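Local coordinates for protein apicoplast TIC22, putative (Plasmodium falciparum 3D7, PDB 4E6Z) that probably acts as a chaperone in the import of proteins into the apicoplast, the relict plastid of the malaria parasite, in association with the TIC complex, at residues I77-I82 / Y101-P106; A109-L113 / N127-H131; Q174-A178 / L190-F195; I209-D215 / K254-S260. All blocks are in the same frame, centred on the assembly; numbering follows the deposited sequence.

In the fold
The four contacts follow one another along the chain and build two halves of the fold. Contacts 1 and 2, centres 10 Å apart, reach the same two-stranded antiparallel sheet, through strands 78-83 and 129-134 in turn, and are joined by a probable hydrogen bond, His-131 N to Leu-81 O, 2.7 Å. Contacts 3 and 4, 13 Å apart, share the mixed sheet of 193-203 and 208-213, with a probable hydrogen bond, Phe-195 N to Phe-213 O, 2.6 Å. The halves meet where Ile-77 CD1 packs on Phe-214 CE2 at 3.4 Å, linking contacts 1 and 4. Contacts 2 and 4 lie farthest apart, 27 Å between centres. A glycerol, probably from crystallisation, sits at the Ile-82/Tyr-101 end of contact 1.

Contact 1: residues I77-I82 / Y101-P106; sequences IPVFLI and YMFLCP. With GOL (glycerol), chain B.
With chi1 at -58°, Phe-80 carries its CG opposite the carbonyl carbon and lays one ring face against Pro-106; Phe-103, turned almost identically at -59°, presents its ring edge to Phe-80 O. In the first of these meetings Pro-106 CB stands 3.7 Å from the centroid of the Phe-80 ring and only 6° off its normal, a CH-pi contact over the middle of the face. The ring of Tyr-266 also meets Phe-80, from helix 261-272. Backbone evidence defines the pairing: Phe-80 N donates to Phe-103 O at 2.7 Å, and Phe-103 N returns a bond to Phe-80 O at 2.8 Å. This is one antiparallel hydrogen-bonded bridge between strands 78-83 and 97-103. Beyond it the strands part, and small molecules fill in. At one end a water donates to both Pro-78 O and Leu-104 O; at the other, the glycerol accepts from Ile-82 N through O3 at 2.8 Å and gives its O2 hydrogen to Ile-82 O. On the far side of the pair from the phenylalanines, Val-79 CG1 presses on Met-102 CB at 3.6 Å, while the Leu-104 branch CD2 reaches Ile-77 CG2 at 3.8 Å. Ile-82 CD1 approaches Phe-103 CE2 at 3.9 Å, on the side covered by helix 106-119.

Contact 2: residues A109-L113 / N127-H131; sequences AENML and NIKIH
A helix packed on one face of a strand forms this contact: 109-113, within helix 106-119, runs at 148° to 129-131, the start of strand 129-134, with 9.0 Å between the axes of the two segments. No hydrogen bond crosses; the join is wholly one of packing, burying 252 Å² in all. Leu-113 carries most of it. Its CG is extended away from the backbone N (chi1 176°), which sends the branched end out toward the strand, where it slides past Ile-128 in the reverse direction. The methine CG meets Ile-128 CD1 at 3.4 Å, tighter than usual for two carbons, and the CD1 branch reaches Ile-130 CD1 at 3.9 Å. Ile-128 meets it by holding CG1 between its own N and carbonyl carbon, chi1 62°. One turn back along the helix, Ala-109 CB touches the same Ile-130 CD1 at 3.9 Å. That single methyl therefore sits between the first and last residues of the segment, also lying 3.9 Å from Glu-110 N. The carboxylate of Glu-110 turns to other partners, bridging through OE2 to Lys-269 and to the hydroxyl of Tyr-266. Helix 261-272 thus flanks the contact, with Tyr-266 and Leu-270 against Ile-130, while Ala-109 also packs on Ile-82 of strand 78-83 and on Phe-103 of strand 97-103.

Contact 3: residues Q174-A178 / L190-F195; sequences QLQNA and LMYPVF
Gln-174 reaches the ring of Phe-195 with its side-chain oxygen, OE1 to CE2 3.5 Å, the amide and ring planes standing 86° apart. It opens a helix-on-sheet contact in which helix 172-179 covers the beginning of strand 193-203. A bend at chi2 (-50°) folds the glutamine back, so that its amide serves several partners: OE1 accepts from Leu-216 N, and NE2 donates to Glu-217, tying the helix to the start of helix 216-227. Leu-175 follows, crossing Pro-193 at about a right angle; its CD2 branch rests on Pro-193 CD at 3.6 Å and on Leu-190 CG at 3.8 Å, and thus fills the angle between the loop and the first strand residue. Asn-177 lends its CB to the Phe-195 ring, 4.1 Å from CZ. Ala-178 ends the segment, its CB lying 3.8 Å from both Pro-193 CB and Phe-195 CZ, and Val-240 of the neighbouring strand 238-242 also touches it. Around the edge of the Phe-195 ring, near its plane, sit helix backbone atoms, Gln-174 O among them. The bond from Asn-177 ND2 to Gln-174 OE1 is 3.1 Å long, with the donor 52° out of the carbonyl plane of the glutamine.

Contact 4: residues I209-D215 / K254-S260; sequences IIPLFFD and KFGFVPS
Leu-212 brings both branches against Phe-255 CD1, obliquely to the ring, its own CD1 coming within 3.3 Å of that atom, with chi1 at -125° lying away from staggered values. Ile-210 lies alongside Phe-255 and points the same way, so the face bearing Ile-210, Leu-212, Phe-255 and Phe-257 is densely apolar. On the other face Phe-213 and Val-258 are parallel neighbours. Val-258 CG2 stands over the Phe-213 ring in a CH-pi contact, 4.2 Å from the centroid and 28° off the normal. Ile-209 holds CG1 between its backbone N and carbonyl carbon (chi1 65°), which brings CD1 over Gly-256, 3.4 Å from its CA, a tight carbon pair made possible by the missing side chain. The pairing is parallel, Ile-210 with Phe-255 through Phe-213 with Val-258, and five backbone bonds run across it; the one from Leu-212 N to Gly-256 O measures 2.6 Å. Phe-214, just past its strand, meets the ring of Phe-257 obliquely. Asp-215 and Ser-260, both at N-cap positions though only Ser-260 caps with its side chain, are joined as Ser-260 OG donates to Asp-215 OD2 at 2.6 Å from above the carboxylate plane. Strand 255-258 is an outermost strand of the mixed sheet, with 208-213 between it and 193-203. Met-243 and Leu-246 of helix 243-247 cover the Leu-212 face, whereas helix 216-227 packs Leu-219 and Ala-222 on Phe-213.

Contact 1: residues I77-I82 / Y101-P106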
loop_
_atom_site.group_PDB
_atom_site.type_symbol
_atom_site.label_atom_id
_atom_site.label_comp_id
_atom_site.label_asym_id
_atom_site.label_seq_id
_atom_site.Cartn_x
_atom_site.Cartn_y
_atom_site.Cartn_z
ATOM N N ILE A 77 3.557 2.949 -6.484
ATOM C CA ILE A 77 3.290 2.504 -5.124
ATOM C C ILE A 77 4.232 1.363 -4.736
ATOM O O ILE A 77 4.154 0.271 -5.300
ATOM C CB ILE A 77 1.840 2.025 -4.969
ATOM C CG1 ILE A 77 0.866 3.100 -5.459
ATOM C CG2 ILE A 77 1.559 1.645 -3.522
ATOM C CD1 ILE A 77 -0.549 2.598 -5.644
ATOM N N PRO A 78 5.131 1.621 -3.771
ATOM C CA PRO A 78 6.076 0.616 -3.275
ATOM C C PRO A 78 5.368 -0.483 -2.494
ATOM O O PRO A 78 4.378 -0.213 -1.815
ATOM C CB PRO A 78 6.977 1.418 -2.323
ATOM C CG PRO A 78 6.747 2.856 -2.672
ATOM C CD PRO A 78 5.324 2.923 -3.112
ATOM N N VAL A 79 5.871 -1.709 -2.608
ATOM C CA VAL A 79 5.407 -2.829 -1.798
ATOM C C VAL A 79 6.631 -3.558 -1.245
ATOM O O VAL A 79 7.655 -3.679 -1.926
ATOM C CB VAL A 79 4.552 -3.810 -2.616
ATOM C CG1 VAL A 79 4.169 -5.031 -1.768
ATOM C CG2 VAL A 79 3.321 -3.109 -3.153
ATOM N N PHE A 80 6.529 -4.042 -0.012
ATOM C CA PHE A 80 7.691 -4.596 0.670
ATOM C C PHE A 80 7.521 -6.053 1.071
ATOM O O PHE A 80 6.463 -6.464 1.539
ATOM C CB PHE A 80 8.052 -3.742 1.885
ATOM C CG PHE A 80 8.326 -2.310 1.544
ATOM C CD1 PHE A 80 9.612 -1.882 1.258
ATOM C CD2 PHE A 80 7.288 -1.392 1.481
ATOM C CE1 PHE A 80 9.862 -0.559 0.929
ATOM C CE2 PHE A 80 7.530 -0.073 1.151
ATOM C CZ PHE A 80 8.818 0.346 0.878
ATOM N N LEU A 81 8.582 -6.828 0.868
ATOM C CA LEU A 81 8.599 -8.228 1.262
ATOM C C LEU A 81 9.839 -8.523 2.087
ATOM O O LEU A 81 10.824 -7.787 2.041
ATOM C CB LEU A 81 8.574 -9.141 0.036
ATOM C CG LEU A 81 7.355 -9.142 -0.887
ATOM C CD1 LEU A 81 7.478 -8.038 -1.910
ATOM C CD2 LEU A 81 7.231 -10.479 -1.589
ATOM N N ILE A 82 9.788 -9.602 2.854
ATOM C CA ILE A 82 10.963 -10.064 3.574
ATOM C C ILE A 82 11.543 -11.229 2.777
ATOM O O ILE A 82 10.821 -12.140 2.378
ATOM C CB ILE A 82 10.631 -10.479 5.023
ATOM C CG1 ILE A 82 10.260 -9.252 5.861
ATOM C CG2 ILE A 82 11.820 -11.179 5.663
ATOM C CD1 ILE A 82 8.992 -8.564 5.432
ATOM N N TYR A 101 3.770 -12.799 2.212
ATOM C CA TYR A 101 3.262 -11.528 2.712
ATOM C C TYR A 101 3.861 -10.328 1.989
ATOM O O TYR A 101 5.075 -10.217 1.841
ATOM C CB TYR A 101 3.529 -11.419 4.214
ATOM C CG TYR A 101 2.745 -12.420 5.025
ATOM C CD1 TYR A 101 1.441 -12.154 5.413
ATOM C CD2 TYR A 101 3.300 -13.640 5.388
ATOM C CE1 TYR A 101 0.712 -13.070 6.148
ATOM C CE2 TYR A 101 2.579 -14.565 6.125
ATOM C CZ TYR A 101 1.284 -14.273 6.500
ATOM O OH TYR A 101 0.557 -15.180 7.235
HETATM N N MSE A 102 2.995 -9.431 1.538
HETATM C CA MSE A 102 3.429 -8.200 0.897
HETATM C C MSE A 102 2.881 -7.008 1.672
HETATM O O MSE A 102 1.678 -6.908 1.891
HETATM C CB MSE A 102 2.926 -8.161 -0.539
HETATM C CG MSE A 102 3.293 -9.389 -1.333
HETATM SE SE MSE A 102 2.661 -9.310 -3.168
HETATM C CE MSE A 102 0.742 -9.128 -2.845
ATOM N N PHE A 103 3.766 -6.116 2.103
ATOM C CA PHE A 103 3.370 -5.002 2.959
ATOM C C PHE A 103 3.379 -3.676 2.205
ATOM O O PHE A 103 4.312 -3.380 1.457
ATOM C CB PHE A 103 4.288 -4.911 4.180
ATOM C CG PHE A 103 4.288 -6.149 5.036
ATOM C CD1 PHE A 103 3.429 -6.257 6.117
ATOM C CD2 PHE A 103 5.147 -7.206 4.756
ATOM C CE1 PHE A 103 3.420 -7.393 6.906
ATOM C CE2 PHE A 103 5.148 -8.348 5.545
ATOM C CZ PHE A 103 4.283 -8.442 6.624
ATOM N N LEU A 104 2.334 -2.879 2.402
ATOM C CA LEU A 104 2.285 -1.542 1.820
ATOM C C LEU A 104 3.107 -0.569 2.657
ATOM O O LEU A 104 3.534 0.477 2.168
ATOM C CB LEU A 104 0.839 -1.063 1.681
ATOM C CG LEU A 104 0.119 -1.587 0.436
ATOM C CD1 LEU A 104 -1.394 -1.572 0.611
ATOM C CD2 LEU A 104 0.532 -0.788 -0.795
ATOM N N CYS A 105 3.333 -0.929 3.919
ATOM C CA CYS A 105 4.140 -0.113 4.827
ATOM C C CYS A 105 5.398 -0.867 5.230
ATOM O O CYS A 105 5.315 -1.978 5.754
ATOM C CB CYS A 105 3.337 0.281 6.070
ATOM S SG CYS A 105 4.284 1.171 7.333
ATOM N N PRO A 106 6.569 -0.257 4.984
ATOM C CA PRO A 106 7.866 -0.914 5.191
ATOM C C PRO A 106 8.117 -1.226 6.661
ATOM O O PRO A 106 8.877 -2.140 6.972
ATOM C CB PRO A 106 8.868 0.136 4.698
ATOM C CG PRO A 106 8.146 1.445 4.876
ATOM C CD PRO A 106 6.720 1.144 4.549
HETATM C C1 GOL B . 6.564 -13.810 2.381
HETATM O O1 GOL B . 5.613 -14.383 3.252
HETATM C C2 GOL B . 7.453 -12.880 3.184
HETATM O O2 GOL B . 8.745 -13.432 3.297
HETATM C C3 GOL B . 7.517 -11.546 2.467
HETATM O O3 GOL B . 7.246 -10.527 3.402
HETATM O O HOH W 1 3.708 1.784 -0.118
#

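Contact 2: residues A109-L113 / N127-H131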
loop_
_atom_site.group_PDB
_atom_site.type_symbol
_atom_site.label_atom_id
_atom_site.label_comp_id
_atom_site.label_asym_id
_atom_site.label_seq_id
_atom_site.Cartn_x
_atom_site.Cartn_y
_atom_site.Cartn_z
ATOM N N ALA A 109 6.653 -4.499 7.568
ATOM C CA ALA A 109 7.568 -5.544 7.108
ATOM C C ALA A 109 8.744 -5.705 8.065
ATOM O O ALA A 109 9.110 -6.822 8.423
ATOM C CB ALA A 109 8.070 -5.241 5.706
ATOM N N GLU A 110 9.335 -4.583 8.468
ATOM C CA GLU A 110 10.404 -4.588 9.459
ATOM C C GLU A 110 9.957 -5.298 10.732
ATOM O O GLU A 110 10.734 -6.011 11.361
ATOM C CB GLU A 110 10.838 -3.160 9.800
ATOM C CG GLU A 110 11.878 -2.571 8.868
ATOM C CD GLU A 110 12.515 -1.320 9.442
ATOM O OE1 GLU A 110 12.106 -0.904 10.543
ATOM O OE2 GLU A 110 13.427 -0.759 8.799
ATOM N N ASN A 111 8.704 -5.085 11.116
ATOM C CA ASN A 111 8.164 -5.716 12.308
ATOM C C ASN A 111 8.121 -7.233 12.179
ATOM O O ASN A 111 8.407 -7.944 13.133
ATOM C CB ASN A 111 6.764 -5.183 12.623
ATOM C CG ASN A 111 6.082 -5.971 13.725
ATOM O OD1 ASN A 111 6.517 -5.959 14.877
ATOM N ND2 ASN A 111 5.016 -6.680 13.370
HETATM N N MSE A 112 7.740 -7.725 11.004
HETATM C CA MSE A 112 7.673 -9.165 10.793
HETATM C C MSE A 112 9.070 -9.769 10.752
HETATM O O MSE A 112 9.312 -10.826 11.334
HETATM C CB MSE A 112 6.911 -9.509 9.518
HETATM C CG MSE A 112 6.625 -10.994 9.388
HETATM SE SE MSE A 112 5.919 -11.542 7.656
HETATM C CE MSE A 112 7.414 -11.022 6.550
ATOM N N LEU A 113 9.984 -9.087 10.067
ATOM C CA LEU A 113 11.384 -9.481 10.057
ATOM C C LEU A 113 11.911 -9.567 11.489
ATOM O O LEU A 113 12.584 -10.526 11.861
ATOM C CB LEU A 113 12.214 -8.488 9.241
ATOM C CG LEU A 113 13.733 -8.699 9.197
ATOM C CD1 LEU A 113 14.312 -8.230 7.860
ATOM C CD2 LEU A 113 14.420 -7.994 10.354
ATOM N N ASN A 127 20.434 -13.648 7.470
ATOM C CA ASN A 127 19.878 -14.252 6.263
ATOM C C ASN A 127 18.617 -13.567 5.737
ATOM O O ASN A 127 17.994 -14.060 4.799
ATOM C CB ASN A 127 19.568 -15.730 6.505
ATOM C CG ASN A 127 20.761 -16.498 7.034
ATOM O OD1 ASN A 127 21.889 -16.309 6.576
ATOM N ND2 ASN A 127 20.517 -17.374 8.002
ATOM N N ILE A 128 18.224 -12.449 6.336
ATOM C CA ILE A 128 16.998 -11.791 5.884
ATOM C C ILE A 128 17.097 -10.276 5.702
ATOM O O ILE A 128 17.846 -9.592 6.396
ATOM C CB ILE A 128 15.781 -12.147 6.766
ATOM C CG1 ILE A 128 15.986 -11.687 8.205
ATOM C CG2 ILE A 128 15.507 -13.643 6.722
ATOM C CD1 ILE A 128 14.788 -11.976 9.075
ATOM N N LYS A 129 16.328 -9.766 4.749
ATOM C CA LYS A 129 16.335 -8.348 4.435
ATOM C C LYS A 129 14.962 -7.943 3.928
ATOM O O LYS A 129 14.112 -8.795 3.655
ATOM C CB LYS A 129 17.376 -8.044 3.350
ATOM C CG LYS A 129 16.962 -8.531 1.969
ATOM C CD LYS A 129 17.882 -8.021 0.876
ATOM C CE LYS A 129 17.241 -8.215 -0.492
ATOM N NZ LYS A 129 18.198 -8.771 -1.489
ATOM N N ILE A 130 14.756 -6.637 3.795
ATOM C CA ILE A 130 13.537 -6.107 3.209
ATOM C C ILE A 130 13.789 -5.893 1.727
ATOM O O ILE A 130 14.812 -5.332 1.339
ATOM C CB ILE A 130 13.148 -4.762 3.849
ATOM C CG1 ILE A 130 13.055 -4.900 5.373
ATOM C CG2 ILE A 130 11.843 -4.229 3.246
ATOM C CD1 ILE A 130 11.956 -5.822 5.846
ATOM N N HIS A 131 12.861 -6.350 0.899
ATOM C CA HIS A 131 12.980 -6.172 -0.540
ATOM C C HIS A 131 11.756 -5.445 -1.094
ATOM O O HIS A 131 10.629 -5.689 -0.666
ATOM C CB HIS A 131 13.160 -7.522 -1.226
ATOM C CG HIS A 131 13.318 -7.426 -2.707
ATOM N ND1 HIS A 131 14.334 -6.707 -3.304
ATOM C CD2 HIS A 131 12.599 -7.967 -3.720
ATOM C CE1 HIS A 131 14.222 -6.796 -4.614
ATOM N NE2 HIS A 131 13.178 -7.558 -4.895
#

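Contact 3: residues Q174-A178 / L190-F195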
loop_
_atom_site.group_PDB
_atom_site.type_symbol
_atom_site.label_atom_id
_atom_site.label_comp_id
_atom_site.label_asym_id
_atom_site.label_seq_id
_atom_site.Cartn_x
_atom_site.Cartn_y
_atom_site.Cartn_z
ATOM N N GLN A 174 -2.628 2.951 9.034
ATOM C CA GLN A 174 -3.660 3.562 8.206
ATOM C C GLN A 174 -5.000 2.840 8.343
ATOM O O GLN A 174 -6.057 3.465 8.253
ATOM C CB GLN A 174 -3.228 3.631 6.737
ATOM C CG GLN A 174 -1.939 4.411 6.504
ATOM C CD GLN A 174 -1.946 5.778 7.171
ATOM O OE1 GLN A 174 -2.957 6.483 7.171
ATOM N NE2 GLN A 174 -0.812 6.159 7.745
ATOM N N LEU A 175 -4.961 1.528 8.559
ATOM C CA LEU A 175 -6.183 0.769 8.808
ATOM C C LEU A 175 -6.856 1.281 10.068
ATOM O O LEU A 175 -8.081 1.375 10.138
ATOM C CB LEU A 175 -5.884 -0.721 8.946
ATOM C CG LEU A 175 -5.758 -1.512 7.643
ATOM C CD1 LEU A 175 -5.039 -2.845 7.885
ATOM C CD2 LEU A 175 -7.137 -1.727 7.037
ATOM N N GLN A 176 -6.045 1.615 11.063
ATOM C CA GLN A 176 -6.562 2.218 12.279
ATOM C C GLN A 176 -7.126 3.610 12.004
ATOM O O GLN A 176 -8.224 3.944 12.447
ATOM C CB GLN A 176 -5.477 2.293 13.350
ATOM C CG GLN A 176 -5.996 2.781 14.689
ATOM C CD GLN A 176 -7.195 1.983 15.179
ATOM O OE1 GLN A 176 -7.079 0.803 15.527
ATOM N NE2 GLN A 176 -8.359 2.630 15.213
ATOM N N ASN A 177 -6.364 4.424 11.278
ATOM C CA ASN A 177 -6.801 5.771 10.921
ATOM C C ASN A 177 -8.138 5.766 10.188
ATOM O O ASN A 177 -8.957 6.671 10.358
ATOM C CB ASN A 177 -5.739 6.466 10.064
ATOM C CG ASN A 177 -4.528 6.890 10.867
ATOM O OD1 ASN A 177 -4.591 7.008 12.086
ATOM N ND2 ASN A 177 -3.418 7.133 10.185
ATOM N N ALA A 178 -8.355 4.735 9.377
ATOM C CA ALA A 178 -9.540 4.653 8.530
ATOM C C ALA A 178 -10.808 4.293 9.307
ATOM O O ALA A 178 -11.910 4.670 8.911
ATOM C CB ALA A 178 -9.312 3.663 7.396
ATOM N N LEU A 190 -13.871 -2.974 5.706
ATOM C CA LEU A 190 -12.636 -2.208 5.554
ATOM C C LEU A 190 -11.512 -3.113 5.058
ATOM O O LEU A 190 -11.099 -4.040 5.755
ATOM C CB LEU A 190 -12.234 -1.550 6.874
ATOM C CG LEU A 190 -10.862 -0.872 6.864
ATOM C CD1 LEU A 190 -10.808 0.233 5.815
ATOM C CD2 LEU A 190 -10.510 -0.334 8.243
HETATM N N MSE A 191 -11.021 -2.841 3.854
HETATM C CA MSE A 191 -10.038 -3.712 3.223
HETATM C C MSE A 191 -8.693 -3.035 2.980
HETATM O O MSE A 191 -7.757 -3.189 3.768
HETATM C CB MSE A 191 -10.593 -4.274 1.911
HETATM C CG MSE A 191 -11.453 -5.518 2.075
HETATM SE SE MSE A 191 -10.403 -7.147 2.333
HETATM C CE MSE A 191 -9.811 -6.882 4.179
ATOM N N TYR A 192 -8.599 -2.300 1.879
ATOM C CA TYR A 192 -7.359 -1.626 1.515
ATOM C C TYR A 192 -7.596 -0.128 1.417
ATOM O O TYR A 192 -7.808 0.409 0.330
ATOM C CB TYR A 192 -6.819 -2.171 0.197
ATOM C CG TYR A 192 -6.549 -3.657 0.225
ATOM C CD1 TYR A 192 -5.331 -4.153 0.665
ATOM C CD2 TYR A 192 -7.516 -4.564 -0.185
ATOM C CE1 TYR A 192 -5.080 -5.515 0.693
ATOM C CE2 TYR A 192 -7.274 -5.927 -0.164
ATOM C CZ TYR A 192 -6.053 -6.397 0.276
ATOM O OH TYR A 192 -5.811 -7.750 0.302
ATOM N N PRO A 193 -7.556 0.551 2.568
ATOM C CA PRO A 193 -7.916 1.967 2.678
ATOM C C PRO A 193 -7.020 2.921 1.881
ATOM O O PRO A 193 -5.795 2.782 1.846
ATOM C CB PRO A 193 -7.779 2.243 4.183
ATOM C CG PRO A 193 -6.845 1.184 4.683
ATOM C CD PRO A 193 -7.159 -0.026 3.864
ATOM N N VAL A 194 -7.661 3.879 1.224
ATOM C CA VAL A 194 -6.988 5.070 0.727
ATOM C C VAL A 194 -7.875 6.251 1.104
ATOM O O VAL A 194 -9.090 6.103 1.217
ATOM C CB VAL A 194 -6.735 5.022 -0.797
ATOM C CG1 VAL A 194 -5.568 4.087 -1.112
ATOM C CG2 VAL A 194 -7.984 4.577 -1.532
ATOM N N PHE A 195 -7.264 7.411 1.318
ATOM C CA PHE A 195 -7.985 8.579 1.812
ATOM C C PHE A 195 -8.064 9.687 0.765
ATOM O O PHE A 195 -7.136 9.880 -0.019
ATOM C CB PHE A 195 -7.306 9.118 3.074
ATOM C CG PHE A 195 -7.107 8.083 4.147
ATOM C CD1 PHE A 195 -8.052 7.910 5.148
ATOM C CD2 PHE A 195 -5.976 7.283 4.155
ATOM C CE1 PHE A 195 -7.872 6.955 6.133
ATOM C CE2 PHE A 195 -5.787 6.330 5.142
ATOM C CZ PHE A 195 -6.735 6.167 6.133
#

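Contact 4: residues I209-D215 / K254-S260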
loop_
_atom_site.group_PDB
_atom_site.type_symbol
_atom_site.label_atom_id
_atom_site.label_comp_id
_atom_site.label_asym_id
_atom_site.label_seq_id
_atom_site.Cartn_x
_atom_site.Cartn_y
_atom_site.Cartn_z
ATOM N N ILE A 209 -7.002 16.095 -11.354
ATOM C CA ILE A 209 -7.617 14.904 -10.781
ATOM C C ILE A 209 -7.706 14.985 -9.258
ATOM O O ILE A 209 -7.209 15.930 -8.643
ATOM C CB ILE A 209 -6.838 13.632 -11.169
ATOM C CG1 ILE A 209 -5.436 13.660 -10.558
ATOM C CG2 ILE A 209 -6.766 13.489 -12.684
ATOM C CD1 ILE A 209 -4.527 12.565 -11.070
ATOM N N ILE A 210 -8.347 13.991 -8.654
ATOM C CA ILE A 210 -8.449 13.922 -7.203
ATOM C C ILE A 210 -7.336 13.056 -6.623
ATOM O O ILE A 210 -7.172 11.902 -7.018
ATOM C CB ILE A 210 -9.819 13.373 -6.752
ATOM C CG1 ILE A 210 -10.924 14.382 -7.067
ATOM C CG2 ILE A 210 -9.800 13.034 -5.257
ATOM C CD1 ILE A 210 -12.301 13.942 -6.625
ATOM N N PRO A 211 -6.564 13.618 -5.683
ATOM C CA PRO A 211 -5.458 12.898 -5.046
ATOM C C PRO A 211 -5.988 11.812 -4.117
ATOM O O PRO A 211 -6.891 12.069 -3.321
ATOM C CB PRO A 211 -4.751 13.984 -4.223
ATOM C CG PRO A 211 -5.336 15.289 -4.675
ATOM C CD PRO A 211 -6.709 14.981 -5.151
ATOM N N LEU A 212 -5.424 10.614 -4.225
ATOM C CA LEU A 212 -5.840 9.478 -3.417
ATOM C C LEU A 212 -4.662 9.047 -2.555
ATOM O O LEU A 212 -3.693 8.483 -3.062
ATOM C CB LEU A 212 -6.257 8.328 -4.328
ATOM C CG LEU A 212 -7.648 7.740 -4.136
ATOM C CD1 LEU A 212 -8.666 8.838 -3.906
ATOM C CD2 LEU A 212 -8.005 6.908 -5.349
ATOM N N PHE A 213 -4.745 9.312 -1.255
ATOM C CA PHE A 213 -3.598 9.136 -0.373
ATOM C C PHE A 213 -3.626 7.820 0.379
ATOM O O PHE A 213 -4.651 7.444 0.947
ATOM C CB PHE A 213 -3.509 10.284 0.636
ATOM C CG PHE A 213 -3.364 11.633 0.005
ATOM C CD1 PHE A 213 -2.110 12.178 -0.216
ATOM C CD2 PHE A 213 -4.482 12.358 -0.370
ATOM C CE1 PHE A 213 -1.975 13.427 -0.798
ATOM C CE2 PHE A 213 -4.355 13.602 -0.949
ATOM C CZ PHE A 213 -3.101 14.138 -1.166
ATOM N N PHE A 214 -2.490 7.128 0.390
ATOM C CA PHE A 214 -2.347 5.937 1.215
ATOM C C PHE A 214 -2.186 6.322 2.682
ATOM O O PHE A 214 -2.726 5.659 3.563
ATOM C CB PHE A 214 -1.186 5.057 0.734
ATOM C CG PHE A 214 -1.554 4.168 -0.418
ATOM C CD1 PHE A 214 -2.017 2.881 -0.198
ATOM C CD2 PHE A 214 -1.464 4.628 -1.721
ATOM C CE1 PHE A 214 -2.370 2.061 -1.258
ATOM C CE2 PHE A 214 -1.818 3.817 -2.784
ATOM C CZ PHE A 214 -2.274 2.533 -2.553
ATOM N N ASP A 215 -1.455 7.403 2.937
ATOM C CA ASP A 215 -1.297 7.911 4.295
ATOM C C ASP A 215 -2.240 9.075 4.587
ATOM O O ASP A 215 -2.231 10.088 3.886
ATOM C CB ASP A 215 0.152 8.326 4.559
ATOM C CG ASP A 215 1.080 7.131 4.729
ATOM O OD1 ASP A 215 0.689 6.012 4.331
ATOM O OD2 ASP A 215 2.196 7.315 5.262
ATOM N N LYS A 254 -10.229 9.748 -13.109
ATOM C CA LYS A 254 -10.444 10.936 -12.292
ATOM C C LYS A 254 -9.643 10.916 -10.991
ATOM O O LYS A 254 -9.692 11.868 -10.210
ATOM C CB LYS A 254 -11.936 11.089 -11.990
ATOM C CG LYS A 254 -12.593 9.808 -11.498
ATOM C CD LYS A 254 -14.108 9.863 -11.630
ATOM C CE LYS A 254 -14.744 8.550 -11.189
ATOM N NZ LYS A 254 -16.220 8.531 -11.402
ATOM N N PHE A 255 -8.905 9.834 -10.763
ATOM C CA PHE A 255 -8.130 9.683 -9.532
ATOM C C PHE A 255 -6.628 9.586 -9.783
ATOM O O PHE A 255 -6.182 9.044 -10.796
ATOM C CB PHE A 255 -8.592 8.453 -8.745
ATOM C CG PHE A 255 -9.910 8.632 -8.055
ATOM C CD1 PHE A 255 -10.003 9.385 -6.897
ATOM C CD2 PHE A 255 -11.056 8.040 -8.556
ATOM C CE1 PHE A 255 -11.220 9.555 -6.255
ATOM C CE2 PHE A 255 -12.277 8.204 -7.919
ATOM C CZ PHE A 255 -12.358 8.963 -6.766
ATOM N N GLY A 256 -5.853 10.116 -8.843
ATOM C CA GLY A 256 -4.412 9.950 -8.847
ATOM C C GLY A 256 -3.947 9.374 -7.522
ATOM O O GLY A 256 -4.374 9.825 -6.462
ATOM N N PHE A 257 -3.078 8.369 -7.581
ATOM C CA PHE A 257 -2.559 7.740 -6.370
ATOM C C PHE A 257 -1.367 8.498 -5.803
ATOM O O PHE A 257 -0.408 8.789 -6.517
ATOM C CB PHE A 257 -2.166 6.282 -6.632
ATOM C CG PHE A 257 -3.333 5.339 -6.680
ATOM C CD1 PHE A 257 -4.073 5.077 -5.538
ATOM C CD2 PHE A 257 -3.680 4.703 -7.860
ATOM C CE1 PHE A 257 -5.150 4.208 -5.575
ATOM C CE2 PHE A 257 -4.755 3.832 -7.903
ATOM C CZ PHE A 257 -5.491 3.585 -6.759
ATOM N N VAL A 258 -1.435 8.820 -4.517
ATOM C CA VAL A 258 -0.296 9.397 -3.817
ATOM C C VAL A 258 0.242 8.408 -2.783
ATOM O O VAL A 258 -0.355 8.218 -1.724
ATOM C CB VAL A 258 -0.654 10.721 -3.116
ATOM C CG1 VAL A 258 0.574 11.290 -2.416
ATOM C CG2 VAL A 258 -1.235 11.735 -4.113
ATOM N N PRO A 259 1.379 7.772 -3.095
ATOM C CA PRO A 259 1.995 6.791 -2.198
ATOM C C PRO A 259 2.352 7.400 -0.847
ATOM O O PRO A 259 2.559 8.605 -0.744
ATOM C CB PRO A 259 3.283 6.403 -2.934
ATOM C CG PRO A 259 3.058 6.792 -4.356
ATOM C CD PRO A 259 2.174 7.989 -4.316
ATOM N N SER A 260 2.419 6.564 0.180
ATOM C CA SER A 260 2.941 6.992 1.468
ATOM C C SER A 260 4.308 7.623 1.254
ATOM O O SER A 260 5.205 6.987 0.705
ATOM C CB SER A 260 3.068 5.793 2.410
ATOM O OG SER A 260 3.774 6.143 3.587
HETATM O O HOH W 2 -0.090 8.964 1.092
#